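Local coordinates for protein NOVP (Streptomyces caeruleus, PDB 2WK1) that methylates the 4-hydroxyl of the noviose sugar from S-adenosyl-L-methionine in the penultimate step of novobiocin biosynthesis, at residues C97-I102 with R129-R134. Sequence-based numbering, arbitrary orientation.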
# COMPACT_ATOMS: atom_id res chain seq x y z
N CYS A 97 13.38 15.29 5.07
CA CYS A 97 13.79 16.53 4.41
C CYS A 97 12.60 17.36 3.96
O CYS A 97 12.59 18.57 4.16
CB CYS A 97 14.71 16.22 3.22
SG CYS A 97 16.34 15.59 3.64
N VAL A 98 11.62 16.71 3.34
CA VAL A 98 10.46 17.46 2.86
C VAL A 98 9.66 18.01 4.05
O VAL A 98 9.24 19.18 4.02
CB VAL A 98 9.56 16.63 1.93
CG1 VAL A 98 8.31 17.42 1.52
CG2 VAL A 98 10.34 16.20 0.67
N GLU A 99 9.45 17.21 5.09
CA GLU A 99 8.75 17.76 6.26
C GLU A 99 9.52 18.91 6.90
O GLU A 99 8.90 19.84 7.42
CB GLU A 99 8.37 16.68 7.27
CG GLU A 99 7.30 15.75 6.70
CD GLU A 99 6.75 14.75 7.66
OE1 GLU A 99 7.48 14.28 8.55
OE2 GLU A 99 5.56 14.44 7.53
N ASP A 100 10.85 18.85 6.89
CA ASP A 100 11.64 19.94 7.49
C ASP A 100 11.50 21.22 6.68
O ASP A 100 11.35 22.32 7.24
CB ASP A 100 13.12 19.56 7.63
CG ASP A 100 13.89 20.56 8.45
OD1 ASP A 100 13.55 20.71 9.65
OD2 ASP A 100 14.82 21.19 7.92
N VAL A 101 11.53 21.13 5.34
CA VAL A 101 11.37 22.34 4.52
C VAL A 101 9.96 22.92 4.67
O VAL A 101 9.78 24.15 4.69
CB VAL A 101 11.80 22.18 3.03
CG1 VAL A 101 13.24 21.75 2.93
CG2 VAL A 101 10.90 21.29 2.24
N ILE A 102 8.96 22.06 4.83
CA ILE A 102 7.59 22.54 5.06
C ILE A 102 7.53 23.19 6.44
O ILE A 102 7.00 24.28 6.57
CB ILE A 102 6.56 21.39 5.01
CG1 ILE A 102 6.46 20.84 3.59
CG2 ILE A 102 5.18 21.90 5.54
CD1 ILE A 102 5.71 19.52 3.48
N ARG A 129 0.45 16.44 0.05
CA ARG A 129 -0.98 16.19 0.27
C ARG A 129 -1.30 16.02 1.75
O ARG A 129 -2.29 16.58 2.25
CB ARG A 129 -1.42 14.96 -0.53
CG ARG A 129 -2.90 14.61 -0.45
CD ARG A 129 -3.66 15.13 -1.60
NE ARG A 129 -5.06 14.71 -1.56
CZ ARG A 129 -6.01 15.27 -0.81
NH1 ARG A 129 -5.73 16.27 0.02
NH2 ARG A 129 -7.25 14.81 -0.87
N ALA A 130 -0.43 15.28 2.46
CA ALA A 130 -0.65 15.01 3.88
C ALA A 130 -0.67 16.29 4.68
O ALA A 130 -1.36 16.36 5.71
CB ALA A 130 0.44 14.09 4.41
N HIS A 131 0.09 17.29 4.24
CA HIS A 131 0.20 18.55 4.96
C HIS A 131 -0.62 19.66 4.33
O HIS A 131 -0.47 20.82 4.70
CB HIS A 131 1.67 18.93 5.08
CG HIS A 131 2.44 18.00 5.97
ND1 HIS A 131 2.44 18.12 7.35
CD2 HIS A 131 3.24 16.95 5.68
CE1 HIS A 131 3.20 17.17 7.87
NE2 HIS A 131 3.69 16.43 6.87
N ASP A 132 -1.47 19.30 3.37
CA ASP A 132 -2.31 20.24 2.62
C ASP A 132 -1.54 21.42 2.07
O ASP A 132 -1.98 22.59 2.13
CB ASP A 132 -3.51 20.71 3.44
CG ASP A 132 -4.60 21.34 2.57
OD1 ASP A 132 -4.71 21.01 1.36
OD2 ASP A 132 -5.34 22.18 3.10
N VAL A 133 -0.39 21.12 1.46
CA VAL A 133 0.43 22.12 0.83
C VAL A 133 0.03 22.24 -0.63
O VAL A 133 0.15 21.27 -1.39
CB VAL A 133 1.93 21.78 0.94
CG1 VAL A 133 2.76 22.77 0.09
CG2 VAL A 133 2.37 21.76 2.37
N ARG A 134 -0.43 23.41 -1.03
CA ARG A 134 -1.03 23.62 -2.35
C ARG A 134 -0.15 24.48 -3.25
O ARG A 134 -0.48 24.68 -4.40
CB ARG A 134 -2.45 24.21 -2.23
CG ARG A 134 -3.43 23.25 -1.55
CD ARG A 134 -4.81 23.88 -1.36
NE ARG A 134 -5.60 23.17 -0.35
CZ ARG A 134 -6.81 23.54 0.07
NH1 ARG A 134 -7.40 24.62 -0.42
NH2 ARG A 134 -7.44 22.82 1.00
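Glu99 reaches from helix 87-103 to the imidazole of His131, which stands where helix 119-130 has just ended. Followed outward, the glutamate chain turns CG away from the carbonyl carbon, to lie beside the backbone N (chi1 -68°), and then runs extended. CB stays short of contact with the ring; CG of Glu99 is the first atom to meet it, 3.7 Å from NE2 of His131, and CD follows at a similar separation. At the tip the branches part company. OE2 of Glu99 accepts a hydrogen bond from His131 NE2 of 2.8 Å with an angle of 164° at the proton, whereas OE1 turns back along its own helix to a long, weak ion pair with Arg95. The oxygen lies in the plane of the imidazole, at its edge, but NE2 approaches OE2 from the anti side and tilted out of the carboxylate plane; the carboxylate and ring planes stand 78° apart. The carboxylate would probably favour a protonated imidazole.

One turn further along, Ile102 supplies the apolar half of the contact. CD1 of Ile102 lies 4.2 Å from CD2 of His131, obliquely to the ring, and equally far from CG2 of Val133, thus bridging the two loop residues. Ile127 of helix 119-130 also packs against both Glu99 and Ile102.

A Schellman motif ends helix 119-130: Asp132, with positive phi, is its C-prime residue, and Val133 N returns to Leu128 O while Asp132 N returns to Arg129 O. Asp132 is in turn clamped by a salt bridge from Arg134 NE to OD1. The contact thus joins two helices at the surface of the Rossmann-like methyltransferase fold, linking a Schellman-capped C-terminus to the neighbouring helix through a histidine-carboxylate hydrogen bond.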